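Local coordinates for protein probable starch synthase 4, chloroplastic/amyloplastic (Arabidopsis thaliana, PDB 6GNE) that belongs to the starch synthase family of GT-B-fold glycosyltransferases and binds adenosine-5'-diphosphate and glycan ligands, at residues A[169-182]-A[214-228]. Residues are numbered along the deposited sequence; the frame is centred on the assembly and turned at random.
With AC1 (4,6-dideoxy-4-{[(1S,4R,5S,6S)-4,5,6-trihydroxy-3-(hydroxymethyl)cyclohex-2-en-1-yl]amino}-alpha-D-glucopyranose), chain C; GLC (alpha-D-glucopyranose), chain D; GLC (alpha-D-glucopyranose), chain B.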
ATOM      1  N   ARG A 169      17.187  -3.875 -16.447  1.00 64.20           N
ATOM      2  CA  ARG A 169      16.993  -2.519 -15.946  1.00 62.34           C
ATOM      3  C   ARG A 169      16.365  -2.581 -14.548  1.00 57.26           C
ATOM      4  O   ARG A 169      15.548  -3.463 -14.273  1.00 54.65           O
ATOM      5  CB  ARG A 169      16.010  -1.772 -16.832  1.00 64.25           C
ATOM      6  CG  ARG A 169      16.580  -0.772 -17.789  1.00 69.27           C
ATOM      7  CD  ARG A 169      17.259  -1.393 -18.976  1.00 72.48           C
ATOM      8  NE  ARG A 169      18.699  -1.355 -18.801  1.00 76.86           N
ATOM      9  CZ  ARG A 169      19.465  -0.276 -18.997  1.00 79.52           C
ATOM     10  NH1 ARG A 169      18.914   0.906 -19.312  1.00 79.54           N
ATOM     11  NH2 ARG A 169      20.797  -0.374 -18.850  1.00 79.51           N
ATOM     12  N   ILE A 170      16.704  -1.602 -13.710  1.00 54.32           N
ATOM     13  CA  ILE A 170      16.194  -1.523 -12.340  1.00 50.26           C
ATOM     14  C   ILE A 170      15.104  -0.461 -12.249  1.00 47.74           C
ATOM     15  O   ILE A 170      15.283   0.686 -12.689  1.00 48.11           O
ATOM     16  CB  ILE A 170      17.323  -1.236 -11.315  1.00 50.87           C
ATOM     17  CG1 ILE A 170      18.503  -2.219 -11.492  1.00 52.48           C
ATOM     18  CG2 ILE A 170      16.801  -1.305  -9.882  1.00 49.14           C
ATOM     19  CD1 ILE A 170      18.105  -3.671 -11.506  1.00 52.14           C
ATOM     20  N   CYS A 171      13.955  -0.870 -11.710  1.00 45.28           N
ATOM     21  CA  CYS A 171      12.870   0.039 -11.382  1.00 42.98           C
ATOM     22  C   CYS A 171      12.737   0.059  -9.869  1.00 40.82           C
ATOM     23  O   CYS A 171      12.796  -0.982  -9.197  1.00 39.52           O
ATOM     24  CB  CYS A 171      11.571  -0.410 -12.044  1.00 42.35           C
ATOM     25  SG  CYS A 171      10.137   0.695 -11.842  1.00 42.40           S
ATOM     26  N   PHE A 172      12.590   1.264  -9.330  1.00 40.06           N
ATOM     27  CA  PHE A 172      12.332   1.445  -7.893  1.00 38.95           C
ATOM     28  C   PHE A 172      11.054   2.231  -7.669  1.00 37.17           C
ATOM     29  O   PHE A 172      10.888   3.305  -8.221  1.00 38.49           O
ATOM     30  CB  PHE A 172      13.500   2.162  -7.240  1.00 38.91           C
ATOM     31  CG  PHE A 172      13.269   2.472  -5.804  1.00 38.09           C
ATOM     32  CD1 PHE A 172      13.174   1.464  -4.887  1.00 37.99           C
ATOM     33  CD2 PHE A 172      13.179   3.776  -5.363  1.00 38.91           C
ATOM     34  CE1 PHE A 172      12.967   1.727  -3.553  1.00 37.33           C
ATOM     35  CE2 PHE A 172      12.991   4.064  -4.026  1.00 38.35           C
ATOM     36  CZ  PHE A 172      12.878   3.028  -3.120  1.00 37.96           C
ATOM     37  N   THR A 173      10.139   1.683  -6.892  1.00 36.07           N
ATOM     38  CA  THR A 173       8.951   2.416  -6.476  1.00 34.15           C
ATOM     39  C   THR A 173       9.095   2.741  -4.973  1.00 33.60           C
ATOM     40  O   THR A 173       9.321   1.830  -4.179  1.00 31.84           O
ATOM     41  CB  THR A 173       7.682   1.612  -6.781  1.00 32.46           C
ATOM     42  OG1 THR A 173       7.561   1.434  -8.190  1.00 31.81           O
ATOM     43  CG2 THR A 173       6.420   2.315  -6.249  1.00 31.45           C
ATOM     44  N   CYS A 174       9.020   4.030  -4.607  1.00 34.57           N
ATOM     45  CA  CYS A 174       8.809   4.417  -3.186  1.00 35.73           C
ATOM     46  C   CYS A 174       7.345   4.735  -2.953  1.00 34.27           C
ATOM     47  O   CYS A 174       6.791   5.673  -3.581  1.00 33.63           O
ATOM     48  CB  CYS A 174       9.674   5.611  -2.748  1.00 37.97           C
ATOM     49  SG  CYS A 174       9.645   5.834  -0.944  1.00 38.04           S
ATOM     50  N   HIS A 175       6.742   3.942  -2.070  1.00 33.67           N
ATOM     51  CA  HIS A 175       5.320   4.037  -1.717  1.00 33.71           C
ATOM     52  C   HIS A 175       5.063   5.007  -0.520  1.00 33.72           C
ATOM     53  O   HIS A 175       3.899   5.365  -0.221  1.00 34.29           O
ATOM     54  CB  HIS A 175       4.779   2.664  -1.335  1.00 32.84           C
ATOM     55  CG  HIS A 175       4.846   1.641  -2.421  1.00 33.12           C
ATOM     56  ND1 HIS A 175       3.717   1.127  -3.013  1.00 32.76           N
ATOM     57  CD2 HIS A 175       5.891   0.978  -2.963  1.00 33.91           C
ATOM     58  CE1 HIS A 175       4.067   0.221  -3.903  1.00 33.76           C
ATOM     59  NE2 HIS A 175       5.382   0.119  -3.898  1.00 34.06           N
ATOM     60  N   ASN A 176       6.125   5.388   0.186  1.00 33.92           N
ATOM     61  CA  ASN A 176       6.068   6.449   1.196  1.00 34.42           C
ATOM     62  C   ASN A 176       7.471   6.949   1.502  1.00 35.01           C
ATOM     63  O   ASN A 176       8.251   6.249   2.148  1.00 34.26           O
ATOM     64  CB  ASN A 176       5.368   5.941   2.490  1.00 35.02           C
ATOM     65  CG  ASN A 176       5.171   7.037   3.542  1.00 35.96           C
ATOM     66  OD1 ASN A 176       5.593   8.164   3.356  1.00 39.00           O
ATOM     67  ND2 ASN A 176       4.533   6.701   4.649  1.00 35.72           N
ATOM     68  N   PHE A 177       7.779   8.168   1.059  1.00 36.50           N
ATOM     69  CA  PHE A 177       9.128   8.762   1.261  1.00 38.27           C
ATOM     70  C   PHE A 177       9.427   9.143   2.708  1.00 39.32           C
ATOM     71  O   PHE A 177      10.509   9.580   3.023  1.00 42.03           O
ATOM     72  CB  PHE A 177       9.341   9.978   0.364  1.00 38.66           C
ATOM     73  CG  PHE A 177       9.586   9.643  -1.081  1.00 39.23           C
ATOM     74  CD1 PHE A 177      10.842   9.304  -1.528  1.00 40.09           C
ATOM     75  CD2 PHE A 177       8.553   9.708  -2.011  1.00 38.90           C
ATOM     76  CE1 PHE A 177      11.064   9.005  -2.859  1.00 40.54           C
ATOM     77  CE2 PHE A 177       8.775   9.444  -3.350  1.00 38.98           C
ATOM     78  CZ  PHE A 177      10.032   9.082  -3.780  1.00 39.98           C
ATOM     79  N   GLU A 178       8.457   9.021   3.588  1.00 39.97           N
ATOM     80  CA  GLU A 178       8.730   9.089   5.007  1.00 42.68           C
ATOM     81  C   GLU A 178       9.709   8.026   5.450  1.00 42.62           C
ATOM     82  O   GLU A 178      10.524   8.273   6.308  1.00 42.10           O
ATOM     83  CB  GLU A 178       7.426   8.948   5.780  1.00 44.74           C
ATOM     84  CG  GLU A 178       7.557   9.240   7.273  1.00 47.55           C
ATOM     85  CD  GLU A 178       6.335   8.827   8.076  1.00 49.02           C
ATOM     86  OE1 GLU A 178       5.407   8.144   7.476  1.00 45.63           O
ATOM     87  OE2 GLU A 178       6.350   9.247   9.291  1.00 50.34           O
ATOM     88  N   TYR A 179       9.609   6.832   4.875  1.00 43.12           N
ATOM     89  CA  TYR A 179      10.435   5.697   5.314  1.00 44.11           C
ATOM     90  C   TYR A 179      11.633   5.500   4.418  1.00 43.60           C
ATOM     91  O   TYR A 179      11.527   4.905   3.370  1.00 42.16           O
ATOM     92  CB  TYR A 179       9.590   4.426   5.423  1.00 43.53           C
ATOM     93  CG  TYR A 179       8.441   4.591   6.391  1.00 44.46           C
ATOM     94  CD1 TYR A 179       8.659   5.122   7.692  1.00 46.46           C
ATOM     95  CD2 TYR A 179       7.125   4.209   6.036  1.00 43.42           C
ATOM     96  CE1 TYR A 179       7.600   5.301   8.583  1.00 46.67           C
ATOM     97  CE2 TYR A 179       6.054   4.367   6.939  1.00 42.53           C
ATOM     98  CZ  TYR A 179       6.290   4.910   8.196  1.00 44.18           C
ATOM     99  OH  TYR A 179       5.275   5.062   9.075  1.00 42.09           O
ATOM    100  N   GLN A 180      12.773   6.007   4.867  1.00 44.60           N
ATOM    101  CA  GLN A 180      13.984   6.055   4.063  1.00 45.89           C
ATOM    102  C   GLN A 180      15.032   4.984   4.444  1.00 47.41           C
ATOM    103  O   GLN A 180      15.973   4.731   3.680  1.00 46.45           O
ATOM    104  CB  GLN A 180      14.565   7.484   4.099  1.00 46.76           C
ATOM    105  CG  GLN A 180      13.674   8.447   3.333  1.00 45.64           C
ATOM    106  CD  GLN A 180      14.069   9.902   3.443  1.00 46.21           C
ATOM    107  OE1 GLN A 180      15.257  10.265   3.479  1.00 47.48           O
ATOM    108  NE2 GLN A 180      13.066  10.752   3.461  1.00 44.30           N
ATOM    109  N   GLY A 181      14.852   4.354   5.611  1.00 48.64           N
ATOM    110  CA  GLY A 181      15.735   3.296   6.084  1.00 50.50           C
ATOM    111  C   GLY A 181      17.089   3.765   6.531  1.00 53.37           C
ATOM    112  O   GLY A 181      18.059   3.005   6.490  1.00 57.24           O
ATOM    113  N   THR A 182      17.174   5.005   6.976  1.00 54.99           N
ATOM    114  CA  THR A 182      18.470   5.588   7.282  1.00 58.82           C
ATOM    115  C   THR A 182      19.083   4.874   8.472  1.00 59.89           C
ATOM    116  O   THR A 182      18.380   4.440   9.372  1.00 60.15           O
ATOM    117  CB  THR A 182      18.353   7.089   7.564  1.00 61.19           C
ATOM    118  OG1 THR A 182      17.333   7.294   8.540  1.00 64.29           O
ATOM    119  CG2 THR A 182      18.015   7.837   6.292  1.00 60.29           C
ATOM    120  N   ASN A 214      21.548   6.478   3.296  1.00 54.59           N
ATOM    121  CA  ASN A 214      20.130   6.566   2.960  1.00 50.97           C
ATOM    122  C   ASN A 214      19.780   5.595   1.824  1.00 49.46           C
ATOM    123  O   ASN A 214      20.078   5.878   0.660  1.00 49.70           O
ATOM    124  CB  ASN A 214      19.775   8.005   2.582  1.00 50.44           C
ATOM    125  CG  ASN A 214      18.284   8.207   2.394  1.00 47.58           C
ATOM    126  OD1 ASN A 214      17.633   7.435   1.687  1.00 45.03           O
ATOM    127  ND2 ASN A 214      17.740   9.244   3.009  1.00 47.47           N
ATOM    128  N   PRO A 215      19.137   4.451   2.158  1.00 47.78           N
ATOM    129  CA  PRO A 215      18.794   3.447   1.152  1.00 46.68           C
ATOM    130  C   PRO A 215      17.908   3.941   0.029  1.00 45.02           C
ATOM    131  O   PRO A 215      18.163   3.630  -1.124  1.00 45.98           O
ATOM    132  CB  PRO A 215      18.103   2.377   1.965  1.00 45.59           C
ATOM    133  CG  PRO A 215      18.777   2.441   3.288  1.00 47.18           C
ATOM    134  CD  PRO A 215      19.039   3.890   3.523  1.00 48.06           C
ATOM    135  N   VAL A 216      16.886   4.699   0.360  1.00 44.11           N
ATOM    136  CA  VAL A 216      15.982   5.231  -0.653  1.00 42.92           C
ATOM    137  C   VAL A 216      16.727   6.194  -1.572  1.00 44.87           C
ATOM    138  O   VAL A 216      16.496   6.182  -2.774  1.00 43.96           O
ATOM    139  CB  VAL A 216      14.733   5.885  -0.020  1.00 41.70           C
ATOM    140  CG1 VAL A 216      13.873   6.597  -1.065  1.00 41.15           C
ATOM    141  CG2 VAL A 216      13.898   4.824   0.680  1.00 40.15           C
ATOM    142  N   LYS A 217      17.636   6.989  -1.024  1.00 48.10           N
ATOM    143  CA  LYS A 217      18.470   7.863  -1.855  1.00 50.93           C
ATOM    144  C   LYS A 217      19.371   7.096  -2.830  1.00 51.61           C
ATOM    145  O   LYS A 217      19.560   7.513  -3.980  1.00 52.06           O
ATOM    146  CB  LYS A 217      19.345   8.773  -1.007  1.00 53.80           C
ATOM    147  CG  LYS A 217      20.106   9.734  -1.885  1.00 56.88           C
ATOM    148  CD  LYS A 217      20.363  11.083  -1.299  1.00 59.70           C
ATOM    149  CE  LYS A 217      21.703  11.183  -0.647  1.00 62.70           C
ATOM    150  NZ  LYS A 217      22.309  12.516  -0.895  1.00 65.44           N
ATOM    151  N   GLY A 218      19.944   5.988  -2.362  1.00 52.10           N
ATOM    152  CA  GLY A 218      20.682   5.084  -3.239  1.00 52.70           C
ATOM    153  C   GLY A 218      19.837   4.480  -4.336  1.00 49.91           C
ATOM    154  O   GLY A 218      20.321   4.309  -5.440  1.00 51.00           O
ATOM    155  N   ALA A 219      18.584   4.148  -4.047  1.00 46.24           N
ATOM    156  CA  ALA A 219      17.701   3.601  -5.081  1.00 44.75           C
ATOM    157  C   ALA A 219      17.269   4.643  -6.085  1.00 44.67           C
ATOM    158  O   ALA A 219      17.081   4.313  -7.247  1.00 44.65           O
ATOM    159  CB  ALA A 219      16.512   2.930  -4.473  1.00 42.58           C
ATOM    160  N   ILE A 220      17.128   5.901  -5.665  1.00 45.10           N
ATOM    161  CA  ILE A 220      16.796   6.951  -6.626  1.00 45.21           C
ATOM    162  C   ILE A 220      17.957   7.106  -7.610  1.00 46.14           C
ATOM    163  O   ILE A 220      17.765   7.236  -8.800  1.00 45.47           O
ATOM    164  CB  ILE A 220      16.450   8.283  -5.956  1.00 46.09           C
ATOM    165  CG1 ILE A 220      15.114   8.186  -5.194  1.00 44.55           C
ATOM    166  CG2 ILE A 220      16.401   9.432  -6.970  1.00 48.21           C
ATOM    167  CD1 ILE A 220      14.990   9.169  -4.027  1.00 44.07           C
ATOM    168  N   ILE A 221      19.170   7.075  -7.089  1.00 47.31           N
ATOM    169  CA  ILE A 221      20.370   7.294  -7.899  1.00 49.62           C
ATOM    170  C   ILE A 221      20.675   6.130  -8.839  1.00 49.35           C
ATOM    171  O   ILE A 221      20.871   6.304 -10.019  1.00 49.32           O
ATOM    172  CB  ILE A 221      21.555   7.655  -6.987  1.00 51.62           C
ATOM    173  CG1 ILE A 221      21.260   9.043  -6.354  1.00 51.98           C
ATOM    174  CG2 ILE A 221      22.874   7.711  -7.759  1.00 54.35           C
ATOM    175  CD1 ILE A 221      22.098   9.348  -5.151  1.00 53.84           C
ATOM    176  N   PHE A 222      20.675   4.931  -8.300  1.00 49.56           N
ATOM    177  CA  PHE A 222      21.084   3.731  -9.051  1.00 49.95           C
ATOM    178  C   PHE A 222      20.023   3.073  -9.935  1.00 47.98           C
ATOM    179  O   PHE A 222      20.342   2.155 -10.658  1.00 50.17           O
ATOM    180  CB  PHE A 222      21.698   2.702  -8.080  1.00 50.42           C
ATOM    181  CG  PHE A 222      23.057   3.090  -7.603  1.00 53.02           C
ATOM    182  CD1 PHE A 222      24.172   2.655  -8.294  1.00 56.03           C
ATOM    183  CD2 PHE A 222      23.247   3.908  -6.488  1.00 53.63           C
ATOM    184  CE1 PHE A 222      25.458   3.006  -7.883  1.00 58.04           C
ATOM    185  CE2 PHE A 222      24.523   4.295  -6.101  1.00 56.02           C
ATOM    186  CZ  PHE A 222      25.625   3.829  -6.797  1.00 57.86           C
ATOM    187  N   SER A 223      18.773   3.508  -9.890  1.00 45.68           N
ATOM    188  CA  SER A 223      17.722   2.850 -10.653  1.00 43.94           C
ATOM    189  C   SER A 223      17.567   3.540 -11.979  1.00 44.04           C
ATOM    190  O   SER A 223      17.786   4.720 -12.069  1.00 44.32           O
ATOM    191  CB  SER A 223      16.417   2.873  -9.877  1.00 41.72           C
ATOM    192  OG  SER A 223      16.578   2.199  -8.634  1.00 41.18           O
ATOM    193  N   ASN A 224      17.168   2.796 -12.997  1.00 44.18           N
ATOM    194  CA  ASN A 224      16.894   3.363 -14.323  1.00 45.07           C
ATOM    195  C   ASN A 224      15.509   4.017 -14.410  1.00 43.82           C
ATOM    196  O   ASN A 224      15.278   4.868 -15.290  1.00 44.27           O
ATOM    197  CB  ASN A 224      16.991   2.263 -15.388  1.00 46.11           C
ATOM    198  CG  ASN A 224      18.328   1.581 -15.376  1.00 47.96           C
ATOM    199  OD1 ASN A 224      18.482   0.413 -14.948  1.00 48.54           O
ATOM    200  ND2 ASN A 224      19.322   2.322 -15.790  1.00 49.44           N
ATOM    201  N   ILE A 225      14.594   3.581 -13.524  1.00 41.83           N
ATOM    202  CA  ILE A 225      13.232   4.091 -13.457  1.00 40.69           C
ATOM    203  C   ILE A 225      12.897   4.270 -11.988  1.00 39.26           C
ATOM    204  O   ILE A 225      13.093   3.344 -11.198  1.00 38.68           O
ATOM    205  CB  ILE A 225      12.191   3.094 -14.084  1.00 40.11           C
ATOM    206  CG1 ILE A 225      12.547   2.721 -15.532  1.00 41.87           C
ATOM    207  CG2 ILE A 225      10.785   3.677 -14.075  1.00 38.46           C
ATOM    208  CD1 ILE A 225      11.881   1.436 -16.005  1.00 41.83           C
ATOM    209  N   VAL A 226      12.374   5.445 -11.619  1.00 39.18           N
ATOM    210  CA  VAL A 226      11.931   5.691 -10.238  1.00 37.58           C
ATOM    211  C   VAL A 226      10.515   6.179 -10.253  1.00 36.67           C
ATOM    212  O   VAL A 226      10.226   7.192 -10.888  1.00 37.92           O
ATOM    213  CB  VAL A 226      12.799   6.759  -9.527  1.00 38.78           C
ATOM    214  CG1 VAL A 226      12.388   6.858  -8.055  1.00 37.32           C
ATOM    215  CG2 VAL A 226      14.317   6.466  -9.710  1.00 40.58           C
ATOM    216  N   THR A 227       9.611   5.490  -9.550  1.00 35.76           N
ATOM    217  CA  THR A 227       8.214   5.974  -9.431  1.00 34.79           C
ATOM    218  C   THR A 227       7.764   6.134  -7.999  1.00 33.70           C
ATOM    219  O   THR A 227       8.367   5.605  -7.070  1.00 32.54           O
ATOM    220  CB  THR A 227       7.172   5.086 -10.173  1.00 34.03           C
ATOM    221  OG1 THR A 227       6.801   3.954  -9.369  1.00 33.29           O
ATOM    222  CG2 THR A 227       7.715   4.617 -11.520  1.00 35.63           C
ATOM    223  N   THR A 228       6.697   6.915  -7.851  1.00 33.85           N
ATOM    224  CA  THR A 228       5.877   6.890  -6.658  1.00 32.95           C
ATOM    225  C   THR A 228       4.418   6.777  -7.070  1.00 32.33           C
ATOM    226  O   THR A 228       4.086   6.726  -8.255  1.00 32.82           O
ATOM    227  CB  THR A 228       6.152   8.059  -5.706  1.00 32.76           C
ATOM    228  OG1 THR A 228       5.478   7.816  -4.478  1.00 31.48           O
ATOM    229  CG2 THR A 228       5.702   9.382  -6.285  1.00 33.54           C
TER
HETATM  230  C1  AC1 C   3       5.194   0.190   4.855  1.00 35.38           C
HETATM  231  O2  AC1 C   3       6.884   1.196   3.435  1.00 35.07           O
HETATM  232  C2  AC1 C   3       5.490   0.852   3.506  1.00 36.38           C
HETATM  233  C4A AC1 C   3       0.094   3.982  -0.413  1.00 31.44           C
HETATM  234  C3  AC1 C   3       4.571   2.059   3.256  1.00 35.52           C
HETATM  235  O3  AC1 C   3       4.882   2.564   1.955  1.00 35.84           O
HETATM  236  C4  AC1 C   3       3.104   1.632   3.381  1.00 34.55           C
HETATM  237  N4A AC1 C   3       2.125   2.693   3.085  1.00 35.55           N
HETATM  238  C5  AC1 C   3       2.948   1.074   4.798  1.00 34.19           C
HETATM  239  O5  AC1 C   3       3.792  -0.068   4.958  1.00 35.06           O
HETATM  240  C6  AC1 C   3       1.542   0.587   5.106  1.00 34.74           C
HETATM  241  C1B AC1 C   3       1.994   3.363   1.783  1.00 33.90           C
HETATM  242  C2B AC1 C   3       1.112   4.638   1.812  1.00 33.60           C
HETATM  243  O2B AC1 C   3       0.776   5.073   3.144  1.00 33.02           O
HETATM  244  C3B AC1 C   3      -0.159   4.548   0.976  1.00 32.53           C
HETATM  245  O3B AC1 C   3      -0.606   5.885   0.769  1.00 33.96           O
HETATM  246  O4  AC1 C   3      -1.154   3.841  -1.094  1.00 29.01           O
HETATM  247  C5B AC1 C   3       0.843   2.684  -0.353  1.00 30.56           C
HETATM  248  C7B AC1 C   3       1.650   2.391   0.672  1.00 31.82           C
HETATM  249  C6B AC1 C   3       0.739   1.709  -1.502  1.00 30.70           C
HETATM  250  O6B AC1 C   3       1.264   2.285  -2.705  1.00 29.58           O
HETATM  251  C1  GLC D   2      24.687   3.534 -11.691  1.00103.24           C
HETATM  252  C2  GLC D   2      24.050   4.910 -11.462  1.00101.11           C
HETATM  253  C3  GLC D   2      25.096   6.022 -11.449  1.00101.40           C
HETATM  254  C4  GLC D   2      26.146   5.635 -10.401  1.00104.50           C
HETATM  255  C5  GLC D   2      26.825   4.349 -10.910  1.00107.82           C
HETATM  256  C6  GLC D   2      28.047   3.895 -10.106  1.00110.27           C
HETATM  257  O2  GLC D   2      23.063   5.202 -12.445  1.00 99.69           O
HETATM  258  O3  GLC D   2      24.517   7.300 -11.149  1.00 93.97           O
HETATM  259  O4  GLC D   2      27.054   6.709 -10.089  1.00 95.79           O
HETATM  260  O5  GLC D   2      25.836   3.311 -10.876  1.00106.15           O
HETATM  261  O6  GLC D   2      28.252   2.472 -10.206  1.00104.07           O
HETATM  262  C1  GLC B   2       7.817   0.256   9.461  1.00 42.49           C
HETATM  263  C2  GLC B   2       8.433  -0.103   8.111  1.00 40.27           C
HETATM  264  C3  GLC B   2       7.762   0.687   6.989  1.00 38.82           C
HETATM  265  C4  GLC B   2       6.273   0.362   7.004  1.00 38.45           C
HETATM  266  C5  GLC B   2       5.700   0.773   8.352  1.00 40.95           C
HETATM  267  C6  GLC B   2       4.226   0.399   8.454  1.00 41.85           C
HETATM  268  O2  GLC B   2       9.842   0.119   8.157  1.00 40.79           O
HETATM  269  O3  GLC B   2       8.307   0.344   5.720  1.00 34.69           O
HETATM  270  O4  GLC B   2       5.609   1.028   5.933  1.00 34.87           O
HETATM  271  O5  GLC B   2       6.399   0.102   9.412  1.00 43.08           O
HETATM  272  O6  GLC B   2       3.780   0.603   9.799  1.00 45.63           O
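Strands 169-174 and 225-228 pair in parallel, their axes approaching to 4.7 Å with 20° between their directions, and helix 215-222, which leads into the second strand, packs against one face of the pair, its axis at 138° to strand 169-174. F172 N donates to I225 O and F172 O accepts from T227 N (2.9 Å), so both backbone polar groups of F172 pair with strand 225-228. Its ring, with CG anti to the backbone N (chi1 176°), lies under the helix: A219 CB sits 3.4 Å from the ring centroid, a CH-pi contact over the face, while V216 CG1 and V226 CG1 meet the ring edge. On the other face of the sheet, T173 OG1 and T227 OG1 share a 2.9 Å hydrogen bond, and each hydroxyl has a further partner, H143 and Y490 respectively. Where the strands begin, N224 OD1 accepts a nearly straight bond from I170 N through an in-plane lone pair (3.0 Å), and its amide stacks on the R169 guanidinium. At the start of the helix, N214 is the N-cap, its OD1 accepting from K217 N, and its ND2 donates to Q180 OE1 (2.7 Å). H175, in the loop following strand 169-174, as is usual for ligand sites of Rossmann-like sheets, donates from ND1 to AC1 O6B (2.7 Å). Strands 141-145 and 257-259 flank the pair inside the N-terminal GT-B sheet, with helix 231-238 against F177 and T228 and helix 152-160 against I170 and N224.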